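Local coordinates for protein beta-galactosidase (Marinomonas sp. ef1, PDB 6Y2K) that hydrolyses terminal beta-galactose units from beta-galactosides, as a cold-active, hexameric member of glycoside hydrolase family 42, at residues 249-254 with 416-421; 217-222 with 253-258; 301-306 with 452-457. All blocks are in the same frame, centred on the assembly; numbering follows the deposited sequence.

Contact 1: residues 249-254 with 416-421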
loop_
_atom_site.group_PDB
_atom_site.type_symbol
_atom_site.label_atom_id
_atom_site.label_comp_id
_atom_site.label_asym_id
_atom_site.label_seq_id
_atom_site.Cartn_x
_atom_site.Cartn_y
_atom_site.Cartn_z
ATOM N N ALA A 249 3.477 39.067 -10.195
ATOM C CA ALA A 249 2.382 40.038 -10.073
ATOM C C ALA A 249 2.591 41.373 -10.796
ATOM O O ALA A 249 1.619 42.099 -10.983
ATOM C CB ALA A 249 2.059 40.288 -8.606
ATOM N N PHE A 250 3.829 41.713 -11.171
ATOM C CA PHE A 250 4.083 42.841 -12.078
ATOM C C PHE A 250 4.950 42.411 -13.264
ATOM O O PHE A 250 5.594 41.359 -13.239
ATOM C CB PHE A 250 4.694 44.045 -11.345
ATOM C CG PHE A 250 6.107 43.840 -10.874
ATOM C CD1 PHE A 250 6.361 43.308 -9.621
ATOM C CD2 PHE A 250 7.184 44.218 -11.670
ATOM C CE1 PHE A 250 7.662 43.126 -9.183
ATOM C CE2 PHE A 250 8.493 44.038 -11.231
ATOM C CZ PHE A 250 8.731 43.502 -9.985
ATOM N N ASP A 251 4.936 43.230 -14.310
ATOM C CA ASP A 251 5.715 42.969 -15.521
ATOM C C ASP A 251 7.178 43.347 -15.291
ATOM O O ASP A 251 7.531 44.536 -15.316
ATOM C CB ASP A 251 5.102 43.746 -16.692
ATOM C CG ASP A 251 5.747 43.429 -18.033
ATOM O OD1 ASP A 251 6.851 42.849 -18.072
ATOM O OD2 ASP A 251 5.124 43.787 -19.061
ATOM N N HIS A 252 8.020 42.329 -15.081
ATOM C CA HIS A 252 9.438 42.531 -14.775
ATOM C C HIS A 252 10.238 42.967 -16.008
ATOM O O HIS A 252 11.276 43.615 -15.866
ATOM C CB HIS A 252 10.072 41.270 -14.186
ATOM C CG HIS A 252 9.521 40.861 -12.851
ATOM N ND1 HIS A 252 8.171 40.694 -12.612
ATOM C CD2 HIS A 252 10.146 40.570 -11.687
ATOM C CE1 HIS A 252 7.995 40.320 -11.354
ATOM N NE2 HIS A 252 9.178 40.232 -10.773
ATOM N N HIS A 253 9.785 42.602 -17.205
ATOM C CA HIS A 253 10.417 43.098 -18.434
ATOM C C HIS A 253 10.228 44.614 -18.573
ATOM O O HIS A 253 11.161 45.330 -18.958
ATOM C CB HIS A 253 9.858 42.405 -19.682
ATOM C CG HIS A 253 10.121 40.932 -19.728
ATOM N ND1 HIS A 253 9.130 39.993 -19.548
ATOM C CD2 HIS A 253 11.269 40.238 -19.901
ATOM C CE1 HIS A 253 9.655 38.786 -19.637
ATOM N NE2 HIS A 253 10.951 38.906 -19.846
ATOM N N LYS A 254 9.032 45.096 -18.232
ATOM C CA LYS A 254 8.690 46.511 -18.395
ATOM C C LYS A 254 9.425 47.374 -17.369
ATOM O O LYS A 254 9.995 48.408 -17.726
ATOM C CB LYS A 254 7.173 46.728 -18.335
ATOM C CG LYS A 254 6.726 48.094 -18.838
ATOM C CD LYS A 254 5.212 48.200 -18.894
ATOM C CE LYS A 254 4.787 49.557 -19.451
ATOM N NZ LYS A 254 3.309 49.729 -19.499
ATOM N N PHE A 416 8.450 33.821 -22.214
ATOM C CA PHE A 416 7.663 34.060 -21.007
ATOM C C PHE A 416 7.032 35.453 -21.076
ATOM O O PHE A 416 7.737 36.442 -21.273
ATOM C CB PHE A 416 8.554 33.963 -19.769
ATOM C CG PHE A 416 7.794 33.996 -18.473
ATOM C CD1 PHE A 416 7.484 35.209 -17.863
ATOM C CD2 PHE A 416 7.357 32.819 -17.876
ATOM C CE1 PHE A 416 6.776 35.247 -16.675
ATOM C CE2 PHE A 416 6.636 32.853 -16.690
ATOM C CZ PHE A 416 6.348 34.068 -16.087
ATOM N N ASP A 417 5.714 35.511 -20.893
ATOM C CA ASP A 417 4.939 36.740 -21.016
ATOM C C ASP A 417 4.127 36.949 -19.730
ATOM O O ASP A 417 3.225 36.166 -19.441
ATOM C CB ASP A 417 4.018 36.626 -22.239
ATOM C CG ASP A 417 3.424 37.954 -22.658
ATOM O OD1 ASP A 417 4.054 38.670 -23.467
ATOM O OD2 ASP A 417 2.310 38.270 -22.196
ATOM N N TYR A 418 4.450 37.997 -18.964
ATOM C CA TYR A 418 3.694 38.306 -17.739
ATOM C C TYR A 418 2.197 38.533 -18.007
ATOM O O TYR A 418 1.351 38.107 -17.221
ATOM C CB TYR A 418 4.311 39.490 -16.983
ATOM C CG TYR A 418 5.622 39.127 -16.331
ATOM C CD1 TYR A 418 5.656 38.546 -15.062
ATOM C CD2 TYR A 418 6.832 39.340 -16.989
ATOM C CE1 TYR A 418 6.861 38.195 -14.466
ATOM C CE2 TYR A 418 8.041 38.992 -16.400
ATOM C CZ TYR A 418 8.048 38.419 -15.139
ATOM O OH TYR A 418 9.244 38.067 -14.558
ATOM N N ASP A 419 1.874 39.153 -19.136
ATOM C CA ASP A 419 0.479 39.380 -19.480
ATOM C C ASP A 419 -0.273 38.062 -19.679
ATOM O O ASP A 419 -1.409 37.929 -19.221
ATOM C CB ASP A 419 0.337 40.284 -20.708
ATOM C CG ASP A 419 -1.018 40.936 -20.785
ATOM O OD1 ASP A 419 -1.241 41.901 -20.021
ATOM O OD2 ASP A 419 -1.858 40.480 -21.597
ATOM N N ALA A 420 0.366 37.094 -20.342
ATOM C CA ALA A 420 -0.186 35.739 -20.484
ATOM C C ALA A 420 -0.358 35.066 -19.118
ATOM O O ALA A 420 -1.392 34.453 -18.852
ATOM C CB ALA A 420 0.697 34.878 -21.384
ATOM N N CYS A 421 0.649 35.204 -18.260
ATOM C CA CYS A 421 0.573 34.685 -16.888
ATOM C C CYS A 421 -0.669 35.185 -16.139
ATOM O O CYS A 421 -1.402 34.392 -15.539
ATOM C CB CYS A 421 1.836 35.054 -16.106
ATOM S SG CYS A 421 1.980 34.186 -14.539
HETATM O O HOH W 1 6.374 39.883 -20.240
#
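An aromatic cluster of His-252, His-253 and Tyr-418 joins the (beta/alpha)8 barrel to the trimerisation-family domain. The tyrosine ring is sandwiched: Phe-250 O and the backbone at Asp-251 and His-252 lie over one face, with Phe-250 O 3.4 Å from Tyr-418 CD1, while Phe-416 CE1, from its own segment, sits over the centre of the opposite face. With CG anti to the carbonyl carbon (chi1 -71°), Tyr-418 projects across the gap until its OH stands over a face of the His-252 ring, 3.3 Å from His-252 CG. The two rings are almost parallel, 11° apart, but offset until little of one lies over the other. His-252 is held in this attitude by ND1, which donates to Phe-250 O at 2.7 Å; the acceptor lies in the imidazole plane, although the donor stands above the carbonyl plane.

Both helices that meet here start at the contact. Helix 252-256 follows the fifth barrel strand and is N-capped by Asp-251, whose OD1 accepts from Lys-254 N; helix 418-426 follows strand 412-415 of the mixed sheet.

His-253 approaches Tyr-418 obliquely, bringing its ND1 to the tyrosine edge, 3.5 Å from Tyr-418 CE2. Its CE1 reaches Phe-416 O at 3.4 Å. A water bridges His-253 ND1 (2.8 Å) and Tyr-418 N (3.0 Å), accepting from the latter, a backbone N-H of the helix start. Leu-301, on helix 294-305, packs against both Phe-416 and Tyr-418.

Contact 2: residues 217-222 with 253-258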
loop_
_atom_site.group_PDB
_atom_site.type_symbol
_atom_site.label_atom_id
_atom_site.label_comp_id
_atom_site.label_asym_id
_atom_site.label_seq_id
_atom_site.Cartn_x
_atom_site.Cartn_y
_atom_site.Cartn_z
ATOM N N ASP A 217 1.577 48.695 -13.886
ATOM C CA ASP A 217 1.999 50.026 -14.353
ATOM C C ASP A 217 2.317 51.018 -13.223
ATOM O O ASP A 217 3.180 51.873 -13.400
ATOM C CB ASP A 217 0.964 50.625 -15.313
ATOM C CG ASP A 217 1.110 50.109 -16.738
ATOM O OD1 ASP A 217 2.101 49.424 -17.064
ATOM O OD2 ASP A 217 0.216 50.413 -17.543
ATOM N N GLN A 218 1.639 50.906 -12.082
ATOM C CA GLN A 218 1.955 51.742 -10.916
ATOM C C GLN A 218 3.338 51.395 -10.339
ATOM O O GLN A 218 4.049 52.288 -9.850
ATOM C CB GLN A 218 0.877 51.639 -9.820
ATOM C CG GLN A 218 -0.576 51.899 -10.247
ATOM C CD GLN A 218 -0.759 53.086 -11.195
ATOM O OE1 GLN A 218 -0.385 54.226 -10.879
ATOM N NE2 GLN A 218 -1.333 52.829 -12.349
ATOM N N VAL A 219 3.726 50.116 -10.405
ATOM C CA VAL A 219 5.090 49.713 -10.031
ATOM C C VAL A 219 6.100 50.344 -11.000
ATOM O O VAL A 219 7.097 50.899 -10.566
ATOM C CB VAL A 219 5.278 48.172 -9.971
ATOM C CG1 VAL A 219 6.706 47.817 -9.553
ATOM C CG2 VAL A 219 4.275 47.544 -8.999
ATOM N N VAL A 220 5.809 50.273 -12.299
ATOM C CA VAL A 220 6.648 50.899 -13.334
ATOM C C VAL A 220 6.839 52.389 -13.038
ATOM O O VAL A 220 7.980 52.866 -13.016
ATOM C CB VAL A 220 6.066 50.696 -14.760
ATOM C CG1 VAL A 220 6.883 51.442 -15.818
ATOM C CG2 VAL A 220 6.001 49.207 -15.098
ATOM N N ALA A 221 5.738 53.098 -12.773
ATOM C CA ALA A 221 5.761 54.548 -12.489
ATOM C C ALA A 221 6.512 54.905 -11.204
ATOM O O ALA A 221 7.295 55.859 -11.181
ATOM C CB ALA A 221 4.343 55.100 -12.422
ATOM N N PHE A 222 6.261 54.137 -10.144
ATOM C CA PHE A 222 6.952 54.297 -8.849
ATOM C C PHE A 222 8.464 54.160 -8.995
ATOM O O PHE A 222 9.229 54.938 -8.412
ATOM C CB PHE A 222 6.417 53.259 -7.858
ATOM C CG PHE A 222 6.980 53.359 -6.459
ATOM C CD1 PHE A 222 8.148 52.694 -6.112
ATOM C CD2 PHE A 222 6.299 54.064 -5.471
ATOM C CE1 PHE A 222 8.645 52.743 -4.814
ATOM C CE2 PHE A 222 6.791 54.127 -4.170
ATOM C CZ PHE A 222 7.971 53.469 -3.842
ATOM N N HIS A 253 9.785 42.602 -17.205
ATOM C CA HIS A 253 10.417 43.098 -18.434
ATOM C C HIS A 253 10.228 44.614 -18.573
ATOM O O HIS A 253 11.161 45.330 -18.958
ATOM C CB HIS A 253 9.858 42.405 -19.682
ATOM C CG HIS A 253 10.121 40.932 -19.728
ATOM N ND1 HIS A 253 9.130 39.993 -19.548
ATOM C CD2 HIS A 253 11.269 40.238 -19.901
ATOM C CE1 HIS A 253 9.655 38.786 -19.637
ATOM N NE2 HIS A 253 10.951 38.906 -19.846
ATOM N N LYS A 254 9.032 45.096 -18.232
ATOM C CA LYS A 254 8.690 46.511 -18.395
ATOM C C LYS A 254 9.425 47.374 -17.369
ATOM O O LYS A 254 9.995 48.408 -17.726
ATOM C CB LYS A 254 7.173 46.728 -18.335
ATOM C CG LYS A 254 6.726 48.094 -18.838
ATOM C CD LYS A 254 5.212 48.200 -18.894
ATOM C CE LYS A 254 4.787 49.557 -19.451
ATOM N NZ LYS A 254 3.309 49.729 -19.499
ATOM N N VAL A 255 9.445 46.937 -16.110
ATOM C CA VAL A 255 10.260 47.605 -15.077
ATOM C C VAL A 255 11.734 47.602 -15.506
ATOM O O VAL A 255 12.423 48.609 -15.368
ATOM C CB VAL A 255 10.084 46.950 -13.687
ATOM C CG1 VAL A 255 11.101 47.476 -12.674
ATOM C CG2 VAL A 255 8.671 47.188 -13.175
ATOM N N GLY A 256 12.191 46.475 -16.053
ATOM C CA GLY A 256 13.562 46.316 -16.528
ATOM C C GLY A 256 14.016 47.265 -17.626
ATOM O O GLY A 256 15.214 47.548 -17.713
ATOM N N GLN A 257 13.084 47.756 -18.453
ATOM C CA GLN A 257 13.379 48.744 -19.508
ATOM C C GLN A 257 14.012 50.019 -18.937
ATOM O O GLN A 257 14.781 50.698 -19.616
ATOM C CB GLN A 257 12.104 49.157 -20.269
ATOM C CG GLN A 257 11.453 48.099 -21.146
ATOM C CD GLN A 257 10.130 48.575 -21.726
ATOM O OE1 GLN A 257 9.395 47.806 -22.338
ATOM N NE2 GLN A 257 9.817 49.854 -21.523
ATOM N N ASP A 258 13.664 50.357 -17.692
ATOM C CA ASP A 258 14.155 51.574 -17.042
ATOM C C ASP A 258 15.427 51.384 -16.211
ATOM O O ASP A 258 15.893 52.328 -15.586
ATOM C CB ASP A 258 13.030 52.188 -16.185
ATOM C CG ASP A 258 11.834 52.636 -17.026
ATOM O OD1 ASP A 258 12.047 53.182 -18.126
ATOM O OD2 ASP A 258 10.678 52.454 -16.587
HETATM O O HOH W 2 10.313 51.437 -14.142
#
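Asp-217 begins the contact by meeting Lys-254 in a salt bridge, with Asp-217 OD1 2.7 Å from Lys-254 NZ. The ammonium group comes to the syn side of the carboxylate, 32° out of its plane. It gets there on a fully stretched side chain: Lys-254 CG is anti to the backbone N (chi1 -165°), and the later torsions all stay extended, so the lysine spans the space between the helices in one straight reach. Asp-217 OD2 is engaged as well, by Trp-163 NE1, and both carboxylate oxygens therefore have a partner, which should limit rotation of the group.

Two residues on, Val-219 makes a lighter apolar touch, its CG1 lying 4.2 Å from Val-255 CG2. Val-219 also packs on Phe-108, and Val-255 on Phe-250, so this pair borders a wider hydrophobic region.

Val-220 follows at the tightest approach of the two backbones, its CA 5.2 Å from Val-255 CA. Its two methyls divide the work. CG2 lies 3.9 Å from Val-255 CG2, the two side chains running antiparallel past one another, and is also 4.0 Å from Lys-254 CG, where it crosses the aliphatic start of the lysine chain at about a right angle. CG1 instead faces Asp-258 OD2 at 4.0 Å. A water donates to both Val-220 O and Asp-258 OD2, tying the carboxylate to the long helix.

Helix 205-233 leads into the fifth barrel strand and helix 252-256 lies on the way from the fifth to the sixth, so the contact is side-by-side packing of helices round the outside of a (beta/alpha)8 barrel.

Contact 3: residues 301-306 with 452-457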
loop_
_atom_site.group_PDB
_atom_site.type_symbol
_atom_site.label_atom_id
_atom_site.label_comp_id
_atom_site.label_asym_id
_atom_site.label_seq_id
_atom_site.Cartn_x
_atom_site.Cartn_y
_atom_site.Cartn_z
ATOM N N LEU A 301 15.392 33.908 -16.991
ATOM C CA LEU A 301 14.322 34.914 -17.057
ATOM C C LEU A 301 14.873 36.328 -16.799
ATOM O O LEU A 301 14.608 37.260 -17.565
ATOM C CB LEU A 301 13.217 34.581 -16.046
ATOM C CG LEU A 301 12.090 35.586 -15.789
ATOM C CD1 LEU A 301 11.196 35.758 -17.006
ATOM C CD2 LEU A 301 11.278 35.118 -14.591
ATOM N N TYR A 302 15.659 36.470 -15.740
ATOM C CA TYR A 302 16.161 37.791 -15.340
ATOM C C TYR A 302 17.347 38.289 -16.177
ATOM O O TYR A 302 17.507 39.499 -16.338
ATOM C CB TYR A 302 16.426 37.848 -13.826
ATOM C CG TYR A 302 15.143 37.705 -12.997
ATOM C CD1 TYR A 302 14.004 38.454 -13.302
ATOM C CD2 TYR A 302 15.062 36.820 -11.918
ATOM C CE1 TYR A 302 12.823 38.321 -12.575
ATOM C CE2 TYR A 302 13.883 36.694 -11.173
ATOM C CZ TYR A 302 12.768 37.452 -11.506
ATOM O OH TYR A 302 11.576 37.372 -10.797
ATOM N N ARG A 303 18.156 37.387 -16.728
ATOM C CA ARG A 303 19.108 37.796 -17.769
ATOM C C ARG A 303 18.346 38.470 -18.929
ATOM O O ARG A 303 18.795 39.484 -19.454
ATOM C CB ARG A 303 19.964 36.630 -18.275
ATOM C CG ARG A 303 21.061 37.067 -19.253
ATOM C CD ARG A 303 22.031 35.948 -19.624
ATOM N NE ARG A 303 21.354 34.914 -20.419
ATOM C CZ ARG A 303 20.890 33.752 -19.958
ATOM N NH1 ARG A 303 21.060 33.387 -18.686
ATOM N NH2 ARG A 303 20.260 32.928 -20.794
ATOM N N GLY A 304 17.185 37.928 -19.298
ATOM C CA GLY A 304 16.330 38.563 -20.303
ATOM C C GLY A 304 15.791 39.926 -19.865
ATOM O O GLY A 304 15.894 40.898 -20.611
ATOM N N CYS A 305 15.256 39.999 -18.643
ATOM C CA CYS A 305 14.796 41.262 -18.048
ATOM C C CYS A 305 15.888 42.331 -17.945
ATOM O O CYS A 305 15.588 43.530 -18.009
ATOM C CB CYS A 305 14.206 41.033 -16.650
ATOM S SG CYS A 305 12.693 40.049 -16.627
ATOM N N GLY A 306 17.130 41.890 -17.755
ATOM C CA GLY A 306 18.291 42.771 -17.691
ATOM C C GLY A 306 18.966 43.083 -19.016
ATOM O O GLY A 306 20.070 43.641 -19.018
ATOM N N SER A 452 21.309 24.628 -23.118
ATOM C CA SER A 452 21.471 25.996 -22.609
ATOM C C SER A 452 20.365 26.867 -23.197
ATOM O O SER A 452 20.126 26.850 -24.412
ATOM C CB SER A 452 22.858 26.556 -22.968
ATOM O OG SER A 452 23.896 25.803 -22.337
ATOM N N VAL A 453 19.697 27.629 -22.334
ATOM C CA VAL A 453 18.431 28.288 -22.671
ATOM C C VAL A 453 18.450 29.796 -22.385
ATOM O O VAL A 453 19.101 30.247 -21.433
ATOM C CB VAL A 453 17.288 27.622 -21.857
ATOM C CG1 VAL A 453 15.942 28.263 -22.134
ATOM C CG2 VAL A 453 17.237 26.133 -22.161
ATOM N N ASP A 454 17.758 30.556 -23.236
ATOM C CA ASP A 454 17.330 31.930 -22.947
ATOM C C ASP A 454 15.838 31.910 -22.696
ATOM O O ASP A 454 15.097 31.187 -23.368
ATOM C CB ASP A 454 17.571 32.874 -24.135
ATOM C CG ASP A 454 18.987 33.401 -24.201
ATOM O OD1 ASP A 454 19.882 32.859 -23.526
ATOM O OD2 ASP A 454 19.191 34.388 -24.930
ATOM N N ILE A 455 15.399 32.705 -21.729
ATOM C CA ILE A 455 13.982 32.996 -21.548
ATOM C C ILE A 455 13.793 34.440 -21.990
ATOM O O ILE A 455 14.515 35.328 -21.536
ATOM C CB ILE A 455 13.520 32.759 -20.096
ATOM C CG1 ILE A 455 13.649 31.262 -19.767
ATOM C CG2 ILE A 455 12.091 33.257 -19.899
ATOM C CD1 ILE A 455 13.253 30.877 -18.346
ATOM N N VAL A 456 12.827 34.657 -22.877
ATOM C CA VAL A 456 12.686 35.929 -23.575
ATOM C C VAL A 456 11.271 36.503 -23.472
ATOM O O VAL A 456 10.297 35.748 -23.352
ATOM C CB VAL A 456 13.083 35.802 -25.070
ATOM C CG1 VAL A 456 14.494 35.257 -25.195
ATOM C CG2 VAL A 456 12.106 34.932 -25.851
ATOM N N PRO A 457 11.149 37.843 -23.538
ATOM C CA PRO A 457 9.828 38.459 -23.599
ATOM C C PRO A 457 9.240 38.325 -24.988
ATOM O O PRO A 457 9.954 37.967 -25.934
ATOM C CB PRO A 457 10.120 39.924 -23.292
ATOM C CG PRO A 457 11.497 40.144 -23.812
ATOM C CD PRO A 457 12.223 38.861 -23.523
HETATM O O HOH W 3 13.400 37.132 -19.955
HETATM O O HOH W 4 21.096 35.873 -22.993
#
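The guanidinium of Arg-303 is met at its edge by Asp-454 OD1 and Val-453 O, both lying close to its plane and both gripped by one nitrogen, NH2. The salt bridge from Arg-303 NH2 to Asp-454 OD1 is 2.8 Å long and fairly straight (155°), though the carboxylate is turned 52° against the guanidinium and is approached from above its own plane. A second hydrogen bond from Arg-303 NH2, to Val-453 O at 3.0 Å, is more bent. A bend at chi3 (68°) swings the group to the strand. On the NE side, next to Asp-454, a water accepts from Arg-303 NE and donates to Asp-454 OD2, while NH1 pairs with Asp-300. Asp-454 OD2 also bonds Tyr-465 OH.

Alongside, Leu-301 CD1 packs on Ile-455 CG2 at 3.9 Å, and side-chain-free Gly-304 brings its CA 3.9 Å from Ile-455 O. A second water donates to Leu-301 O and Ile-455 O.

With a leucine in place of Arg-303, Asp-454 would probably lose its charge partner here and Val-453 O one of its donors. Flanked by Asp-300 and Asp-454, the buried arginine probably stays charged, linking helix 294-305 to edge strand 453-456 electrostatically.

Contacts 1 and 3 are buried and both fasten the barrel to the trimerisation-family domain, whereas contact 2 is partly buried and stays within the barrel's helical layer. Contacts 1 and 2 share helix 252-256, which gives contact 1 its histidines and contact 2 Lys-254 and Val-255; Phe-250 CD2 touches Val-255 CG2 at 3.6 Å. Contacts 1 and 3 form one continuous interface: Phe-416 N probably bonds Val-456 O, and His-253 packs on Cys-305 and Pro-457. Chemistry differs along it, aromatic in contact 1, ionic with an apolar seam in contact 3. Contact 2 pairs a salt bridge with valines. Each includes at least one bridging water.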